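Local coordinates for protein 3-methyladenine dna-glycosylase (Archaeoglobus fulgidus, PDB 2JHN) that belongs to the HhH-GPD superfamily of base excision DNA repair proteins and also carries a TATA-box-binding-protein-like domain, at residues A[141-144]-A[145-149]; A[170-173]-A[174-178]. The protein carries 1 engineered substitution. One frame throughout, in Å; residues are numbered along the deposited sequence.

Interactions 1 and 2 are two single-helix contacts in series along the chain, with centres 11 Å apart on the same side of the molecule. Residues 141-149 cover the C-terminal turns of helix 133-147 and the first two residues beyond it, and residues 170-178 take in the C-terminal part of helix 164-177 and run on to Cys178; the two-stranded hairpin 150-153/156-159 comes between them in sequence. Both belong to the HhH-GPD part of the protein. The helices pack directly: Ile143 CD1 approaches Leu175 CD2 to 3.4 Å, and Phe147 CE1 approaches Ala170 CB to 3.5 Å. Mercuribenzoic acid sits where they meet, its mercury bound by Cys178 of interaction 2 and its ring flanked by Lys142 and Arg146 of interaction 1.

Interaction 1 of 2, residues A[141-144]-A[145-149]; sequences AKIV and GRFGD. With MBO (mercuribenzoic acid), chain C.
Phe147 N donates to Ile143 O over 2.9 Å, and the same i-to-i+4 pattern joins Gly145 to Ala141, Arg146 to Lys142 and Gly148 to Val144, as expected for the last turns of an alpha-helix. The final bond differs in shape. Gly148 N reaches Val144 O over 2.9 Å from above the carbonyl plane, 41° out of it, and Gly148 is also the first residue to leave helical backbone angles. Val144 O has a second donor, a water 2.7 Å away, and that water also donates to Asp149 O over 3.0 Å. One solvent molecule therefore ties the last turn to the chain leaving it.

The apolar contacts gather round the Phe147 ring. Ile143 crosses it at a slant, its CD1 lying 4.2 Å from Phe147 CD2. The aliphatic part of the preceding residue covers one ring face, Arg146 CG standing 3.6 Å above the plane of the Phe147 ring, over its centre.

The bound mercuribenzoic acid is flanked by two basic side chains. Its ring lies between Lys142, whose CD comes within 3.7 Å of ligand atom CE2, and Arg146, whose NH2 approaches from the opposite face. CG of Arg146 lies anti to the backbone N (chi1 -177°), and a bend at chi3 (-68°) then turns the guanidinium over the ligand. The mercury sits 3.5 Å above the guanidinium plane of Arg146, displaced toward its rim.

On the side facing helix 164-177, Phe147 packs on Ala170 and Ile143 on Leu175, while both touch Cys178 and Ile143 also meets Pro162. Beyond the helix end, Asp149, just ahead of strand 150-153, makes a backbone hydrogen bond with Gly160, just past strand 156-159.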
# COMPACT_ATOMS: atom_id res chain seq x y z
N ALA A 141 10.54 -4.82 7.76
CA ALA A 141 11.25 -6.08 7.56
C ALA A 141 11.80 -6.68 8.87
O ALA A 141 11.74 -7.89 9.06
CB ALA A 141 12.32 -5.94 6.50
N LYS A 142 12.27 -5.83 9.78
CA LYS A 142 12.75 -6.29 11.09
C LYS A 142 11.60 -6.92 11.87
O LYS A 142 11.70 -8.03 12.40
CB LYS A 142 13.33 -5.12 11.89
CG LYS A 142 14.55 -4.45 11.28
CD LYS A 142 15.80 -4.95 11.99
CE LYS A 142 17.03 -4.23 11.49
NZ LYS A 142 18.18 -5.18 11.56
N ILE A 143 10.47 -6.23 11.88
CA ILE A 143 9.30 -6.70 12.62
C ILE A 143 8.70 -7.98 12.02
O ILE A 143 8.22 -8.87 12.74
CB ILE A 143 8.28 -5.55 12.74
CG1 ILE A 143 8.87 -4.43 13.61
CG2 ILE A 143 6.97 -6.04 13.31
CD1 ILE A 143 8.97 -4.80 15.05
N VAL A 144 8.68 -8.06 10.69
CA VAL A 144 8.19 -9.24 9.99
C VAL A 144 9.10 -10.43 10.29
O VAL A 144 8.64 -11.54 10.51
CB VAL A 144 8.14 -8.97 8.46
CG1 VAL A 144 7.93 -10.26 7.62
CG2 VAL A 144 7.04 -7.96 8.20
N GLY A 145 10.40 -10.17 10.29
CA GLY A 145 11.39 -11.25 10.46
C GLY A 145 11.20 -11.90 11.83
O GLY A 145 11.18 -13.14 11.96
N ARG A 146 10.99 -11.08 12.84
CA ARG A 146 10.94 -11.61 14.21
C ARG A 146 9.54 -12.04 14.67
O ARG A 146 9.40 -13.01 15.45
CB ARG A 146 11.54 -10.61 15.18
CG ARG A 146 11.59 -11.14 16.63
CD ARG A 146 12.57 -10.33 17.45
NE ARG A 146 13.93 -10.56 16.98
CZ ARG A 146 14.97 -9.77 17.25
NH1 ARG A 146 14.82 -8.69 18.02
NH2 ARG A 146 16.16 -10.09 16.76
N PHE A 147 8.52 -11.32 14.22
CA PHE A 147 7.18 -11.48 14.77
C PHE A 147 6.14 -11.92 13.73
O PHE A 147 5.00 -12.28 14.07
CB PHE A 147 6.75 -10.20 15.51
CG PHE A 147 7.69 -9.80 16.64
CD1 PHE A 147 7.84 -10.62 17.78
CD2 PHE A 147 8.42 -8.62 16.58
CE1 PHE A 147 8.71 -10.25 18.83
CE2 PHE A 147 9.29 -8.24 17.61
CZ PHE A 147 9.43 -9.07 18.74
N GLY A 148 6.51 -11.89 12.45
CA GLY A 148 5.59 -12.28 11.40
C GLY A 148 5.48 -13.77 11.20
O GLY A 148 6.32 -14.54 11.66
N ASP A 149 4.42 -14.19 10.51
CA ASP A 149 4.27 -15.58 10.12
C ASP A 149 5.30 -15.96 9.06
O ASP A 149 5.73 -15.13 8.27
CB ASP A 149 2.86 -15.85 9.59
CG ASP A 149 1.85 -16.00 10.71
OD1 ASP A 149 2.02 -16.90 11.57
OD2 ASP A 149 0.87 -15.22 10.72
HG MBO C . 13.64 -7.38 14.86
CE1 MBO C . 15.26 -8.42 13.64
CE2 MBO C . 16.58 -8.06 13.85
CE3 MBO C . 17.56 -8.71 13.10
CE4 MBO C . 17.20 -9.67 12.16
CE5 MBO C . 15.86 -10.03 11.97
CE6 MBO C . 14.88 -9.39 12.72
CZ MBO C . 18.26 -10.35 11.35
OZ1 MBO C . 17.95 -11.30 10.62
OZ2 MBO C . 19.43 -9.93 11.42
O HOH W 1 8.25 -13.79 9.02

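Interaction 2 of 2, residues A[170-173]-A[174-178]; sequences AGVE and GLREC. With MBO (mercuribenzoic acid), chain C.
The guanidinium of Arg176 meets Glu173 at its edge rather than over a face: NH1 donates to Glu173 OE2 over 3.2 Å in a salt bridge. The oxygen accepts through its syn lone pair and lies 17° out of the guanidinium plane. Carboxylate and guanidinium planes stand 76° apart, nearly perpendicular, so the two groups share one bond and not a flat, two-pronged pairing. Both side chains run alongside each other in the same direction, and bends at chi2 of Glu173 and chi3 of Arg176 (64°) bring their ends together. Glu173 OE2 is also held by Arg182 in a second salt bridge; the carboxylate lying between two arginines probably offsets their closeness.

The aliphatic part of Arg176 passes over Val172, with CD 3.9 Å from Val172 CG1. A second apolar contact brings Leu175 CD2 within 4.1 Å of Ala170 CB.

These side chains ride on the last turns of helix 164-177, in the HhH-GPD part of the protein, and the helix is kinked here. Gly171 takes a positive phi, and N of Val172 and of Glu173 have no bond to the preceding turn. Gly174 N bonds only weakly to Ala170 O, and Gly174 CA makes a CA-H...O contact of 3.3 Å to the same oxygen. Regular pairing returns with Leu175 N on Gly171 O and Arg176 N on Val172 O (3.0 Å), followed by Glu177 N on Glu173 O (2.9 Å).

Leu175 and Val172 also pack against helix 182-192, Leu175 on Ala185 and Ile188, Val172 on Glu186. At the far end of the segment, Cys178 SG binds the mercury of mercuribenzoic acid at 2.3 Å.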
# COMPACT_ATOMS: atom_id res chain seq x y z
N ALA A 170 4.84 -9.41 21.30
CA ALA A 170 6.09 -8.65 21.13
C ALA A 170 6.18 -7.54 22.17
O ALA A 170 7.24 -7.30 22.74
CB ALA A 170 6.18 -8.05 19.68
N GLY A 171 5.05 -6.87 22.41
CA GLY A 171 4.96 -5.76 23.36
C GLY A 171 5.73 -4.52 22.95
O GLY A 171 6.42 -4.51 21.92
N VAL A 172 5.61 -3.46 23.74
CA VAL A 172 6.37 -2.24 23.46
C VAL A 172 7.87 -2.53 23.34
O VAL A 172 8.52 -2.09 22.39
CB VAL A 172 6.13 -1.12 24.54
CG1 VAL A 172 7.18 0.00 24.42
CG2 VAL A 172 4.71 -0.57 24.42
N GLU A 173 8.44 -3.26 24.29
CA GLU A 173 9.89 -3.47 24.27
C GLU A 173 10.39 -4.28 23.08
O GLU A 173 11.49 -4.04 22.59
CB GLU A 173 10.39 -4.10 25.59
CG GLU A 173 10.44 -3.12 26.76
CD GLU A 173 11.26 -1.86 26.45
OE1 GLU A 173 12.39 -1.96 25.88
OE2 GLU A 173 10.76 -0.77 26.79
N GLY A 174 9.61 -5.26 22.64
CA GLY A 174 9.99 -6.10 21.49
C GLY A 174 10.05 -5.28 20.20
O GLY A 174 10.96 -5.45 19.39
N LEU A 175 9.08 -4.38 20.04
CA LEU A 175 9.07 -3.44 18.92
C LEU A 175 10.23 -2.44 19.00
O LEU A 175 10.85 -2.17 17.98
CB LEU A 175 7.71 -2.70 18.80
CG LEU A 175 6.47 -3.58 18.61
CD1 LEU A 175 5.22 -2.73 18.42
CD2 LEU A 175 6.62 -4.58 17.47
N ARG A 176 10.53 -1.93 20.20
CA ARG A 176 11.67 -1.01 20.38
C ARG A 176 12.97 -1.70 20.01
O ARG A 176 13.84 -1.09 19.42
CB ARG A 176 11.78 -0.46 21.81
CG ARG A 176 10.59 0.39 22.27
CD ARG A 176 10.84 0.97 23.65
NE ARG A 176 11.96 1.90 23.61
CZ ARG A 176 12.63 2.31 24.68
NH1 ARG A 176 12.32 1.86 25.90
NH2 ARG A 176 13.64 3.16 24.53
N GLU A 177 13.09 -2.97 20.38
CA GLU A 177 14.26 -3.77 20.05
C GLU A 177 14.50 -3.86 18.55
O GLU A 177 15.64 -3.85 18.09
CB GLU A 177 14.15 -5.16 20.67
CG GLU A 177 14.31 -5.11 22.19
CD GLU A 177 14.08 -6.46 22.90
OE1 GLU A 177 13.85 -7.52 22.23
OE2 GLU A 177 14.14 -6.43 24.15
N CYS A 178 13.42 -3.91 17.77
CA CYS A 178 13.53 -4.01 16.32
C CYS A 178 13.85 -2.64 15.68
O CYS A 178 14.13 -2.57 14.48
CB CYS A 178 12.23 -4.59 15.74
SG CYS A 178 11.93 -6.38 16.09
HG MBO C . 13.64 -7.38 14.86
CE1 MBO C . 15.26 -8.42 13.64
CE2 MBO C . 16.58 -8.06 13.85
CE3 MBO C . 17.56 -8.71 13.10
CE4 MBO C . 17.20 -9.67 12.16
CE5 MBO C . 15.86 -10.03 11.97
CE6 MBO C . 14.88 -9.39 12.72
CZ MBO C . 18.26 -10.35 11.35
OZ1 MBO C . 17.95 -11.30 10.62
OZ2 MBO C . 19.43 -9.93 11.42